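Local atomic coordinates of soluble lytic murein transglycosylase (Escherichia coli, PDB entry 1QSA), a protein that cleaves the glycosidic bonds between N-acetylmuramic acid and N-acetylglucosamine in peptidoglycan, leaving a 1,6-anhydro bond in the N-acetylmuramic acid. Residues N65-P70 / M385-E390; N232-I237 / T268-K273; Q344-R349 / V355-I360; A111-G116 / E120-A125; K458-G463 / I529-L534. One frame throughout, in Å; residues are numbered along the deposited sequence. Where two conformers were deposited one is given.

Contact 1. Residues N65-P70 / M385-E390. With SO4 (sulfate ion), chain C.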
# COMPACT_ATOMS: atom_id res chain seq x y z
N ASN A 65 14.72 26.54 8.69
CA ASN A 65 14.31 25.21 9.15
C ASN A 65 14.35 24.17 8.03
O ASN A 65 13.35 23.52 7.73
CB ASN A 65 12.89 25.33 9.74
CG ASN A 65 12.84 26.24 10.96
OD1 ASN A 65 13.07 25.79 12.09
ND2 ASN A 65 12.55 27.52 10.75
N PRO A 66 15.56 23.92 7.46
CA PRO A 66 15.75 22.96 6.37
C PRO A 66 15.32 21.51 6.58
O PRO A 66 14.97 20.83 5.62
CB PRO A 66 17.25 23.07 6.07
CG PRO A 66 17.85 23.42 7.38
CD PRO A 66 16.86 24.43 7.95
N THR A 67 15.35 21.04 7.83
CA THR A 67 14.96 19.66 8.12
C THR A 67 13.59 19.50 8.79
O THR A 67 13.20 18.39 9.15
CB THR A 67 16.03 18.94 8.98
OG1 THR A 67 16.15 19.58 10.25
CG2 THR A 67 17.40 18.95 8.26
N LEU A 68 12.86 20.61 8.94
CA LEU A 68 11.54 20.55 9.56
C LEU A 68 10.52 20.13 8.48
O LEU A 68 10.30 20.87 7.52
CB LEU A 68 11.19 21.94 10.11
CG LEU A 68 9.84 22.04 10.82
CD1 LEU A 68 9.89 21.26 12.13
CD2 LEU A 68 9.53 23.51 11.09
N PRO A 69 9.87 18.96 8.65
CA PRO A 69 8.90 18.55 7.62
C PRO A 69 7.84 19.61 7.24
O PRO A 69 7.64 19.85 6.05
CB PRO A 69 8.32 17.25 8.18
CG PRO A 69 9.48 16.68 8.96
CD PRO A 69 10.02 17.91 9.67
N PRO A 70 7.18 20.26 8.22
CA PRO A 70 6.19 21.26 7.78
C PRO A 70 6.78 22.51 7.09
O PRO A 70 6.05 23.20 6.37
CB PRO A 70 5.43 21.61 9.06
CG PRO A 70 6.37 21.23 10.16
CD PRO A 70 7.00 19.96 9.66
N MET A 385 17.06 14.97 16.06
CA MET A 385 16.77 13.90 17.02
C MET A 385 16.06 14.47 18.26
O MET A 385 15.18 13.83 18.81
CB MET A 385 18.05 13.17 17.45
CG MET A 385 17.79 11.96 18.35
SD MET A 385 16.82 10.65 17.53
CE MET A 385 18.11 9.70 16.74
N ALA A 386 16.45 15.67 18.69
CA ALA A 386 15.80 16.28 19.84
C ALA A 386 14.31 16.51 19.54
O ALA A 386 13.47 16.35 20.43
CB ALA A 386 16.49 17.59 20.21
N ARG A 387 13.97 16.87 18.30
CA ARG A 387 12.55 17.06 17.95
C ARG A 387 11.84 15.71 17.98
O ARG A 387 10.73 15.60 18.50
CB ARG A 387 12.39 17.71 16.58
CG ARG A 387 12.89 19.16 16.53
CD ARG A 387 12.29 19.93 15.36
NE ARG A 387 12.70 19.39 14.07
CZ ARG A 387 13.85 19.66 13.46
NH1 ARG A 387 14.74 20.48 14.02
NH2 ARG A 387 14.12 19.11 12.29
N VAL A 388 12.50 14.67 17.46
CA VAL A 388 11.91 13.32 17.45
C VAL A 388 11.60 12.88 18.88
O VAL A 388 10.51 12.39 19.16
CB VAL A 388 12.87 12.30 16.77
CG1 VAL A 388 12.36 10.85 16.99
CG2 VAL A 388 12.94 12.60 15.27
N ARG A 389 12.55 13.12 19.78
CA ARG A 389 12.37 12.76 21.19
C ARG A 389 11.13 13.44 21.79
O ARG A 389 10.32 12.79 22.43
CB ARG A 389 13.62 13.13 21.99
CG ARG A 389 13.49 12.91 23.50
CD ARG A 389 14.76 13.32 24.24
NE ARG A 389 14.61 13.15 25.69
CZ ARG A 389 15.39 13.74 26.61
NH1 ARG A 389 16.40 14.53 26.26
NH2 ARG A 389 15.16 13.51 27.90
N GLU A 390 10.97 14.74 21.54
CA GLU A 390 9.81 15.45 22.06
C GLU A 390 8.52 14.94 21.45
O GLU A 390 7.54 14.76 22.16
CB GLU A 390 9.93 16.96 21.82
CG GLU A 390 11.04 17.61 22.63
CD GLU A 390 11.05 17.11 24.07
OE1 GLU A 390 10.08 17.41 24.78
OE2 GLU A 390 12.00 16.39 24.47
S SO4 C . 12.17 11.21 28.05
O1 SO4 C . 11.46 9.91 28.02
O2 SO4 C . 13.60 11.00 28.37
O3 SO4 C . 12.05 11.84 26.71
O4 SO4 C . 11.58 12.05 29.10
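Thr67 and Leu68 meet the long side chain of Arg387, which reaches out from helix 383-393 to the turn ahead of helix 69-84. That turn is a type I beta turn from Asn65 to Leu68, closed by the backbone bond from Leu68 N to Asn65 O at 3.2 Å. At its third position Thr67 turns its hydroxyl to the guanidinium: Arg387 NH2 donates to Thr67 OG1 at 2.9 Å, with an N-H...O angle of 155° and the oxygen at the edge of the group, close to its plane. Thr67 O lies 3.4 Å from the same NH2 and accepts a bond from Asn406 ND2. Leu68, the N-cap residue of helix 69-84, crosses the arginine at about a right angle and sets its CD1 3.9 Å from Arg387 NE. The arginine chain is bent at its third torsion (chi3 -65°), which swings the guanidinium to one side of the line of its methylenes. NE makes a salt bridge with Glu403, so helix 397-408 grips the group as well. On the same helical segment Arg389 points elsewhere, sharing with Arg7 a sulfate probably from the crystallisation liquor. Leu68 and Pro69 also lie against Glu403, while Leu68 packs on Pro39 and Tyr40 of helix 38-48; the contact thus ties the start of helix 69-84 to helices 383-393 and 397-408 of the L domain, with helix 38-48 alongside.

Contact 2. Residues N232-I237 / T268-K273; sequences NARLMI and TDEQAK
Arg234 starts out straight, with CG trans to its own N (chi1 -172°), then kinks at chi3 (74°), which carries the guanidinium across to helix 269-280. The extended chain of Glu270 meets it, and the two side chains cross at about a right angle. Their ion pair is long: Arg234 NH2 stands 3.9 Å from Glu270 OE1, which lies well out of the guanidinium plane, so charge attraction acts without a direct N-H bond. A water completes the link, accepting from Arg234 NH1 at 2.9 Å and donating to Glu270 OE2 at 3.3 Å. The stronger partner of Arg234 is Glu231, which also takes a bond from Gln271 NE2; Trp274 adds a cation-pi contact. Gln271 CG comes within 4.3 Å of Arg234 NE. The other atom of the Gln271 amide, OE1, accepts from Thr268 N at 3.1 Å, nearly straight at 174° and on a lone pair, while Thr268 OG1 accepts from Gln271 N. This reciprocal pair is a capping box, starting helix 269-280 in the alpha-superhelix.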
# COMPACT_ATOMS: atom_id res chain seq x y z
N ASN A 232 -20.17 -13.72 -22.07
CA ASN A 232 -20.50 -12.73 -23.09
C ASN A 232 -19.19 -12.28 -23.76
O ASN A 232 -19.10 -12.20 -24.98
CB ASN A 232 -21.21 -11.53 -22.45
CG ASN A 232 -21.64 -10.49 -23.46
OD1 ASN A 232 -21.49 -9.29 -23.23
ND2 ASN A 232 -22.17 -10.94 -24.60
N ALA A 233 -18.16 -12.07 -22.95
CA ALA A 233 -16.86 -11.65 -23.47
C ALA A 233 -16.18 -12.76 -24.28
O ALA A 233 -15.61 -12.52 -25.34
CB ALA A 233 -15.96 -11.21 -22.32
N ARG A 234 -16.25 -14.00 -23.78
CA ARG A 234 -15.62 -15.12 -24.48
C ARG A 234 -16.19 -15.28 -25.88
O ARG A 234 -15.45 -15.43 -26.85
CB ARG A 234 -15.82 -16.42 -23.68
CG ARG A 234 -15.05 -17.62 -24.22
CD ARG A 234 -15.34 -18.88 -23.40
NE ARG A 234 -16.67 -19.40 -23.68
CZ ARG A 234 -16.94 -20.28 -24.63
NH1 ARG A 234 -15.96 -20.76 -25.39
NH2 ARG A 234 -18.18 -20.69 -24.83
N LEU A 235 -17.52 -15.18 -25.98
CA LEU A 235 -18.22 -15.34 -27.25
C LEU A 235 -18.02 -14.18 -28.23
O LEU A 235 -18.20 -14.35 -29.44
CB LEU A 235 -19.71 -15.53 -26.99
CG LEU A 235 -20.09 -16.84 -26.29
CD1 LEU A 235 -21.57 -16.84 -26.00
CD2 LEU A 235 -19.70 -18.03 -27.16
N MET A 236 -17.63 -13.03 -27.71
CA MET A 236 -17.41 -11.83 -28.52
C MET A 236 -16.06 -11.75 -29.23
O MET A 236 -15.90 -10.99 -30.19
CB MET A 236 -17.57 -10.59 -27.65
CG MET A 236 -17.51 -9.28 -28.40
SD MET A 236 -17.38 -7.87 -27.28
CE MET A 236 -18.85 -8.06 -26.30
N ILE A 237 -15.08 -12.53 -28.77
CA ILE A 237 -13.75 -12.45 -29.35
C ILE A 237 -13.66 -12.53 -30.88
O ILE A 237 -13.00 -11.69 -31.50
CB ILE A 237 -12.75 -13.43 -28.67
CG1 ILE A 237 -12.55 -13.02 -27.20
CG2 ILE A 237 -11.41 -13.42 -29.40
CD1 ILE A 237 -11.58 -13.92 -26.43
N THR A 268 -18.18 -24.03 -16.52
CA THR A 268 -18.65 -25.22 -17.23
C THR A 268 -17.45 -25.96 -17.81
O THR A 268 -16.35 -25.42 -17.84
CB THR A 268 -19.61 -24.88 -18.39
OG1 THR A 268 -18.90 -24.20 -19.42
CG2 THR A 268 -20.76 -24.00 -17.91
N ASP A 269 -17.67 -27.18 -18.28
CA ASP A 269 -16.59 -27.97 -18.88
C ASP A 269 -16.10 -27.33 -20.17
O ASP A 269 -14.91 -27.35 -20.46
CB ASP A 269 -17.05 -29.40 -19.16
CG ASP A 269 -17.42 -30.16 -17.89
OD1 ASP A 269 -16.81 -29.91 -16.83
OD2 ASP A 269 -18.34 -31.01 -17.97
N GLU A 270 -17.03 -26.78 -20.94
CA GLU A 270 -16.70 -26.11 -22.20
C GLU A 270 -15.83 -24.88 -21.90
O GLU A 270 -14.82 -24.66 -22.57
CB GLU A 270 -17.99 -25.69 -22.92
CG GLU A 270 -17.77 -24.84 -24.17
CD GLU A 270 -19.06 -24.46 -24.89
OE1 GLU A 270 -20.05 -24.07 -24.21
OE2 GLU A 270 -19.09 -24.54 -26.14
N GLN A 271 -16.21 -24.12 -20.88
CA GLN A 271 -15.46 -22.92 -20.49
C GLN A 271 -14.07 -23.27 -19.94
O GLN A 271 -13.10 -22.60 -20.27
CB GLN A 271 -16.23 -22.11 -19.45
CG GLN A 271 -17.48 -21.42 -19.97
CD GLN A 271 -18.23 -20.69 -18.86
OE1 GLN A 271 -18.39 -21.21 -17.75
NE2 GLN A 271 -18.68 -19.47 -19.15
N ALA A 272 -13.99 -24.32 -19.12
CA ALA A 272 -12.70 -24.75 -18.56
C ALA A 272 -11.73 -25.20 -19.65
O ALA A 272 -10.53 -24.94 -19.58
CB ALA A 272 -12.90 -25.85 -17.53
N LYS A 273 -12.25 -25.90 -20.67
CA LYS A 273 -11.43 -26.37 -21.78
C LYS A 273 -10.93 -25.17 -22.60
O LYS A 273 -9.75 -25.11 -22.98
CB LYS A 273 -12.24 -27.32 -22.66
CG LYS A 273 -11.51 -27.83 -23.88
CD LYS A 273 -12.39 -28.82 -24.64
CE LYS A 273 -11.73 -29.31 -25.91
NZ LYS A 273 -12.61 -30.28 -26.64
O HOH W 1 -16.10 -23.29 -26.71

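Contact 3. Residues Q344-R349 / V355-I360; sequences QLMQQR and VAAQRI. With SO4 (sulfate ion), chain B.
Met346 lies across the segment 355-360: CG and CE both lie against Ala357, while SD meets Ile360. Its CG rests 3.6 Å from Ala357 N and 4.0 Å from Ala356 CB, so the near end of the side chain presses on the helix backbone. Beyond it, SD comes to 3.4 Å from Ile360 CD1, the two side chains running askew of each other. The thioether bends at chi3 (67°), and this brings the terminal CE back over Ala357, 3.9 Å from its CB. Ile360 reaches the sulfur from the helix end: its CG1 sits between the backbone N and the carbonyl carbon (chi1 60°), and the rest of the branch continues outstretched to CD1. Beside it, Leu345 and Ala356 meet through their CB atoms at 4.0 Å. The two alanines keep the helix surface low enough for the backbones to approach, with the CA atoms of Met346 and Ala357 only 6.0 Å apart. The side-chain contacts are apolar. Arg349, past the helix end, has a sulfate at the edge of its guanidinium, to which NE gives a weak bond, while NH1 forms a salt bridge with Asp443. Helices 335-346 and 351-359 form a tight helical hairpin here; Ile360 also packs on Lys339, Leu342 and His343 of the first helix, Leu345 touches Arg322 of helix 319-331, and Gln358 and Arg359 border Trp614 of helix 611-615.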
# COMPACT_ATOMS: atom_id res chain seq x y z
N GLN A 344 18.07 -25.55 0.31
CA GLN A 344 18.47 -24.25 -0.22
C GLN A 344 17.48 -23.18 0.27
O GLN A 344 17.87 -22.08 0.63
CB GLN A 344 18.53 -24.26 -1.74
CG GLN A 344 19.80 -24.90 -2.28
CD GLN A 344 21.05 -24.28 -1.67
OE1 GLN A 344 21.40 -23.14 -1.97
NE2 GLN A 344 21.71 -25.03 -0.79
N LEU A 345 16.20 -23.54 0.29
CA LEU A 345 15.17 -22.61 0.75
C LEU A 345 15.35 -22.25 2.22
O LEU A 345 15.19 -21.09 2.60
CB LEU A 345 13.78 -23.21 0.52
CG LEU A 345 13.15 -23.01 -0.85
CD1 LEU A 345 11.81 -23.74 -0.91
CD2 LEU A 345 12.94 -21.52 -1.11
N MET A 346 15.71 -23.23 3.04
CA MET A 346 15.93 -23.03 4.46
C MET A 346 17.02 -22.00 4.79
O MET A 346 17.04 -21.45 5.88
CB MET A 346 16.25 -24.35 5.15
CG MET A 346 15.06 -25.27 5.34
SD MET A 346 15.57 -26.93 5.87
CE MET A 346 16.20 -26.61 7.50
N GLN A 347 17.94 -21.79 3.84
CA GLN A 347 19.03 -20.84 4.03
C GLN A 347 18.53 -19.40 3.92
O GLN A 347 19.22 -18.46 4.32
CB GLN A 347 20.14 -21.09 3.00
CG GLN A 347 20.85 -22.42 3.20
CD GLN A 347 21.88 -22.72 2.12
OE1 GLN A 347 22.32 -23.86 1.97
NE2 GLN A 347 22.28 -21.70 1.37
N GLN A 348 17.33 -19.25 3.35
CA GLN A 348 16.73 -17.94 3.14
C GLN A 348 15.79 -17.52 4.26
O GLN A 348 15.55 -18.28 5.20
CB GLN A 348 16.00 -17.91 1.80
CG GLN A 348 16.90 -18.26 0.61
CD GLN A 348 16.11 -18.56 -0.66
OE1 GLN A 348 16.59 -19.28 -1.53
NE2 GLN A 348 14.91 -17.99 -0.78
N ARG A 349 15.26 -16.31 4.15
CA ARG A 349 14.38 -15.74 5.16
C ARG A 349 12.92 -15.76 4.71
O ARG A 349 12.65 -15.56 3.53
CB ARG A 349 14.83 -14.30 5.43
CG ARG A 349 14.09 -13.55 6.52
CD ARG A 349 14.48 -12.05 6.51
NE ARG A 349 14.11 -11.43 5.24
CZ ARG A 349 14.96 -11.16 4.25
NH1 ARG A 349 16.26 -11.40 4.39
NH2 ARG A 349 14.51 -10.61 3.13
N VAL A 355 8.48 -23.09 5.86
CA VAL A 355 7.65 -24.21 5.45
C VAL A 355 8.61 -25.38 5.13
O VAL A 355 8.37 -26.53 5.54
CB VAL A 355 6.84 -23.90 4.16
CG1 VAL A 355 6.26 -25.19 3.60
CG2 VAL A 355 5.70 -22.93 4.45
N ALA A 356 9.67 -25.06 4.40
CA ALA A 356 10.66 -26.05 3.98
C ALA A 356 11.24 -26.80 5.17
O ALA A 356 11.31 -28.02 5.16
CB ALA A 356 11.76 -25.39 3.14
N ALA A 357 11.61 -26.05 6.22
CA ALA A 357 12.16 -26.65 7.43
C ALA A 357 11.14 -27.59 8.09
O ALA A 357 11.48 -28.72 8.45
CB ALA A 357 12.57 -25.55 8.40
N GLN A 358 9.89 -27.14 8.24
CA GLN A 358 8.86 -27.97 8.85
C GLN A 358 8.57 -29.22 7.99
O GLN A 358 8.38 -30.30 8.52
CB GLN A 358 7.57 -27.17 9.09
CG GLN A 358 6.51 -27.96 9.88
CD GLN A 358 5.55 -27.09 10.69
OE1 GLN A 358 5.59 -25.86 10.63
NE2 GLN A 358 4.65 -27.74 11.42
N ARG A 359 8.60 -29.06 6.67
CA ARG A 359 8.34 -30.19 5.76
C ARG A 359 9.34 -31.32 5.96
O ARG A 359 8.95 -32.48 6.05
CB ARG A 359 8.33 -29.73 4.29
CG ARG A 359 8.02 -30.85 3.28
CD ARG A 359 6.63 -31.43 3.53
NE ARG A 359 6.32 -32.62 2.73
CZ ARG A 359 5.87 -32.60 1.49
NH1 ARG A 359 5.78 -31.45 0.83
NH2 ARG A 359 5.58 -33.74 0.87
N ILE A 360 10.63 -31.00 6.09
CA ILE A 360 11.62 -32.07 6.29
C ILE A 360 11.97 -32.38 7.74
O ILE A 360 12.91 -33.14 8.01
CB ILE A 360 12.90 -31.83 5.47
CG1 ILE A 360 13.57 -30.51 5.88
CG2 ILE A 360 12.57 -31.86 3.99
CD1 ILE A 360 14.77 -30.17 5.02
S SO4 B . 10.31 -11.62 6.23
O1 SO4 B . 9.38 -12.67 6.68
O2 SO4 B . 11.46 -11.56 7.15
O3 SO4 B . 10.78 -11.96 4.88
O4 SO4 B . 9.64 -10.31 6.18

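Contact 4. Residues A111-G116 / E120-A125; sequences AKWNTG and EAWQGA. With SO4 (sulfate ion), chain F.
A helical hairpin in the alpha-superhelix joins helices 102-114 and 118-129, the first of which ends in a Schellman motif with Gly116, at positive phi (74°), as its C-prime residue. Thr115 adds to this end through OG1, bonded to Ala111 O. At the centre of the hairpin Ala121 fits against the first helix, its CB 3.9 Å from Trp113 CB. Two arms flank this close approach. In one, Lys112 is bent at chi2 (-77°), and its NZ forms a hydrogen-bonded salt bridge with Glu120 OE1 at 2.9 Å, coming from above the carboxylate plane; a water accepting from Lys112 NZ and donating to Glu120 OE2 spans the pair. In the other, the indoles of Trp113 and Trp122 lean together obliquely, planes at 32°, with Trp122 also meeting Trp146 of helix 138-148. Trp113 CD1 comes within 3.2 Å of Trp122 CH2. A sulfate, also bonded by Ser118, sits at the edges of both rings: Trp113 NE1 donates to its O2 at 2.8 Å.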
# COMPACT_ATOMS: atom_id res chain seq x y z
N ALA A 111 1.98 30.48 -13.55
CA ALA A 111 2.70 31.73 -13.25
C ALA A 111 3.71 32.02 -14.37
O ALA A 111 3.94 33.18 -14.72
CB ALA A 111 3.43 31.62 -11.91
N LYS A 112 4.34 30.97 -14.90
CA LYS A 112 5.30 31.12 -16.00
C LYS A 112 4.59 31.71 -17.22
O LYS A 112 5.09 32.65 -17.83
CB LYS A 112 5.93 29.76 -16.34
CG LYS A 112 7.01 29.32 -15.35
CD LYS A 112 8.32 30.07 -15.58
CE LYS A 112 9.40 29.66 -14.58
NZ LYS A 112 10.74 30.19 -14.99
N TRP A 113 3.40 31.20 -17.55
CA TRP A 113 2.64 31.74 -18.68
C TRP A 113 2.30 33.22 -18.47
O TRP A 113 2.43 34.05 -19.38
CB TRP A 113 1.35 30.95 -18.90
CG TRP A 113 0.44 31.57 -19.92
CD1 TRP A 113 0.63 31.59 -21.28
CD2 TRP A 113 -0.77 32.28 -19.66
NE1 TRP A 113 -0.40 32.28 -21.88
CE2 TRP A 113 -1.27 32.71 -20.91
CE3 TRP A 113 -1.48 32.61 -18.50
CZ2 TRP A 113 -2.47 33.45 -21.03
CZ3 TRP A 113 -2.66 33.34 -18.61
CH2 TRP A 113 -3.14 33.75 -19.87
N ASN A 114 1.83 33.54 -17.26
CA ASN A 114 1.45 34.90 -16.90
C ASN A 114 2.59 35.90 -16.93
O ASN A 114 2.35 37.11 -17.00
CB ASN A 114 0.81 34.93 -15.51
CG ASN A 114 -0.69 34.83 -15.56
OD1 ASN A 114 -1.38 35.79 -15.91
ND2 ASN A 114 -1.22 33.67 -15.19
N THR A 115 3.81 35.41 -16.83
CA THR A 115 4.99 36.26 -16.82
C THR A 115 5.82 36.13 -18.10
O THR A 115 7.05 36.34 -18.09
CB THR A 115 5.87 36.01 -15.57
OG1 THR A 115 6.24 34.63 -15.52
CG2 THR A 115 5.11 36.39 -14.28
N GLY A 116 5.12 35.80 -19.19
CA GLY A 116 5.72 35.69 -20.51
C GLY A 116 6.62 34.52 -20.87
O GLY A 116 7.36 34.60 -21.85
N GLU A 120 8.09 27.53 -21.68
CA GLU A 120 8.37 26.78 -20.46
C GLU A 120 7.06 26.30 -19.81
O GLU A 120 6.97 25.17 -19.30
CB GLU A 120 9.17 27.64 -19.49
CG GLU A 120 9.59 26.89 -18.26
CD GLU A 120 10.46 27.69 -17.30
OE1 GLU A 120 10.78 28.88 -17.56
OE2 GLU A 120 10.83 27.10 -16.27
N ALA A 121 6.05 27.15 -19.86
CA ALA A 121 4.74 26.83 -19.30
C ALA A 121 4.15 25.60 -20.00
O ALA A 121 3.61 24.71 -19.34
CB ALA A 121 3.79 28.01 -19.44
N TRP A 122 4.29 25.53 -21.33
CA TRP A 122 3.76 24.41 -22.11
C TRP A 122 4.51 23.11 -21.86
O TRP A 122 3.90 22.02 -21.88
CB TRP A 122 3.73 24.75 -23.60
CG TRP A 122 3.01 26.03 -23.96
CD1 TRP A 122 3.21 26.78 -25.09
CD2 TRP A 122 2.00 26.73 -23.20
NE1 TRP A 122 2.40 27.89 -25.08
CE2 TRP A 122 1.65 27.89 -23.93
CE3 TRP A 122 1.37 26.50 -21.97
CZ2 TRP A 122 0.70 28.81 -23.48
CZ3 TRP A 122 0.42 27.42 -21.52
CH2 TRP A 122 0.10 28.56 -22.27
N GLN A 123 5.82 23.20 -21.63
CA GLN A 123 6.63 22.02 -21.32
C GLN A 123 6.11 21.44 -20.00
O GLN A 123 5.92 20.24 -19.89
CB GLN A 123 8.10 22.39 -21.17
CG GLN A 123 8.75 22.88 -22.46
CD GLN A 123 10.02 23.72 -22.23
OE1 GLN A 123 10.43 23.96 -21.09
NE2 GLN A 123 10.61 24.19 -23.32
N GLY A 124 5.86 22.31 -19.03
CA GLY A 124 5.37 21.86 -17.74
C GLY A 124 3.96 21.31 -17.83
O GLY A 124 3.65 20.26 -17.26
N ALA A 125 3.11 22.04 -18.56
CA ALA A 125 1.72 21.63 -18.76
C ALA A 125 1.64 20.24 -19.37
O ALA A 125 0.89 19.39 -18.88
CB ALA A 125 1.00 22.64 -19.65
S SO4 F . 0.59 32.77 -25.83
O1 SO4 F . -0.03 32.22 -27.05
O2 SO4 F . -0.19 32.31 -24.67
O3 SO4 F . 2.00 32.32 -25.75
O4 SO4 F . 0.56 34.25 -25.89
O HOH W 2 12.97 27.80 -14.61

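Contact 5. Residues K458-G463 / I529-L534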
# COMPACT_ATOMS: atom_id res chain seq x y z
N LYS A 458 -0.03 -9.15 26.80
CA LYS A 458 -0.09 -10.25 27.75
C LYS A 458 -1.42 -10.18 28.49
O LYS A 458 -2.18 -11.16 28.52
CB LYS A 458 1.07 -10.18 28.75
CG LYS A 458 1.09 -11.35 29.73
CD LYS A 458 2.24 -11.24 30.71
CE LYS A 458 2.30 -12.46 31.63
NZ LYS A 458 3.26 -12.25 32.77
N ARG A 459 -1.74 -9.01 29.02
CA ARG A 459 -2.97 -8.81 29.76
C ARG A 459 -4.22 -9.12 28.95
O ARG A 459 -5.13 -9.79 29.45
CB ARG A 459 -3.05 -7.37 30.28
CG ARG A 459 -4.29 -7.05 31.11
CD ARG A 459 -4.42 -5.56 31.40
NE ARG A 459 -3.15 -4.96 31.80
CZ ARG A 459 -2.92 -3.65 31.81
NH1 ARG A 459 -3.87 -2.79 31.46
NH2 ARG A 459 -1.73 -3.19 32.18
N TYR A 460 -4.25 -8.67 27.69
CA TYR A 460 -5.42 -8.87 26.84
C TYR A 460 -5.52 -10.20 26.10
O TYR A 460 -6.47 -10.41 25.35
CB TYR A 460 -5.61 -7.68 25.90
CG TYR A 460 -6.14 -6.47 26.63
CD1 TYR A 460 -7.50 -6.36 26.91
CD2 TYR A 460 -5.28 -5.48 27.12
CE1 TYR A 460 -7.99 -5.28 27.65
CE2 TYR A 460 -5.77 -4.39 27.87
CZ TYR A 460 -7.13 -4.31 28.12
OH TYR A 460 -7.67 -3.28 28.85
N THR A 461 -4.52 -11.06 26.26
CA THR A 461 -4.61 -12.39 25.68
C THR A 461 -4.62 -13.48 26.76
O THR A 461 -4.89 -14.63 26.45
CB THR A 461 -3.49 -12.73 24.65
OG1 THR A 461 -2.20 -12.60 25.25
CG2 THR A 461 -3.59 -11.81 23.42
N SER A 462 -4.37 -13.11 28.02
CA SER A 462 -4.37 -14.09 29.12
C SER A 462 -5.68 -14.87 29.27
O SER A 462 -5.68 -16.07 29.60
CB SER A 462 -4.02 -13.41 30.45
OG SER A 462 -4.97 -12.41 30.78
N GLY A 463 -6.80 -14.19 29.03
CA GLY A 463 -8.10 -14.84 29.14
C GLY A 463 -8.65 -15.29 27.80
O GLY A 463 -9.84 -15.56 27.68
N ILE A 529 -10.08 -4.09 21.92
CA ILE A 529 -11.07 -4.39 20.88
C ILE A 529 -10.52 -5.30 19.78
O ILE A 529 -11.22 -6.21 19.31
CB ILE A 529 -11.64 -3.08 20.30
CG1 ILE A 529 -12.38 -2.33 21.41
CG2 ILE A 529 -12.61 -3.38 19.12
CD1 ILE A 529 -12.87 -0.94 21.04
N GLY A 530 -9.26 -5.11 19.44
CA GLY A 530 -8.64 -5.91 18.39
C GLY A 530 -8.41 -7.34 18.81
O GLY A 530 -8.71 -8.27 18.04
N THR A 531 -7.90 -7.56 20.02
CA THR A 531 -7.70 -8.95 20.50
C THR A 531 -9.06 -9.66 20.63
O THR A 531 -9.16 -10.86 20.44
CB THR A 531 -6.95 -9.05 21.85
OG1 THR A 531 -7.65 -8.31 22.87
CG2 THR A 531 -5.50 -8.57 21.71
N SER A 532 -10.09 -8.90 20.97
CA SER A 532 -11.44 -9.46 21.07
C SER A 532 -11.93 -9.94 19.70
O SER A 532 -12.34 -11.10 19.56
CB SER A 532 -12.42 -8.46 21.68
OG SER A 532 -12.18 -8.34 23.07
N TYR A 533 -11.80 -9.12 18.66
CA TYR A 533 -12.25 -9.55 17.33
C TYR A 533 -11.39 -10.71 16.82
O TYR A 533 -11.91 -11.69 16.26
CB TYR A 533 -12.23 -8.40 16.32
CG TYR A 533 -12.89 -8.78 15.01
CD1 TYR A 533 -14.26 -9.08 14.96
CD2 TYR A 533 -12.14 -8.95 13.85
CE1 TYR A 533 -14.86 -9.55 13.78
CE2 TYR A 533 -12.73 -9.43 12.66
CZ TYR A 533 -14.08 -9.73 12.64
OH TYR A 533 -14.65 -10.27 11.50
N LEU A 534 -10.08 -10.63 17.05
CA LEU A 534 -9.16 -11.68 16.62
C LEU A 534 -9.52 -13.01 17.30
O LEU A 534 -9.57 -14.06 16.65
CB LEU A 534 -7.72 -11.27 16.92
CG LEU A 534 -6.61 -12.18 16.36
CD1 LEU A 534 -6.70 -12.26 14.83
CD2 LEU A 534 -5.26 -11.66 16.81
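Helix 454-461 meets helix 523-540 with the CA atoms of Tyr460 and Thr531 6.7 Å apart, a helix-helix contact within the lysozyme-like transglycosylase SLT domain. Thr531 is the residue that reaches across, and it divides its two branches between neighbours. With chi1 at 57°, OG1 lies between the backbone N and the carbonyl carbon, on the Tyr460 side, and CG2 meets Thr461. The hydroxyl oxygen OG1 is 3.7 Å from Tyr460 CB and 3.5 Å from Tyr460 O, but its proton is directed to the carbonyls of its own helix, Ile527 O being the stronger partner, with Asn528 O also within bonding reach. Tyr460 begins toward Thr531 but its ring leads away, touching Ile527 and Asn528, and its OH bonds to Glu524, which also forms a salt bridge with Arg459. Thr461 has its hydroxyl turned to Phe457 O, and its side chain also touches Gln468 and Ala471 of helix 468-479, the helix of the predicted catalytic residue Glu478, whose side chain is about 11 Å from that of Thr531. Where the threonines meet, their side chains cross at about a right angle, with Thr461 CG2 4.1 Å from Thr531 CG2.

Contacts 4, 2 and 3 follow one another along the chain, all between the two segments of contact 1, whose ends lie 315 residues apart; contact 5 comes afterwards, in the SLT domain. Contacts 3 and 4 each join helices consecutive in sequence, and contact 2 links helices with one other between them, whereas contact 1 brings an early helix start to the L domain. Contacts 1 and 2 lie on opposite sides of the chain's centre, their centres 60 Å apart, as do contacts 3 and 4 at 59 Å. None touches another; the closest centres, of contacts 3 and 5, are 31 Å apart. Such local helix pairing is consistent with the alpha-superhelix, and contact 1 fastens distant parts together.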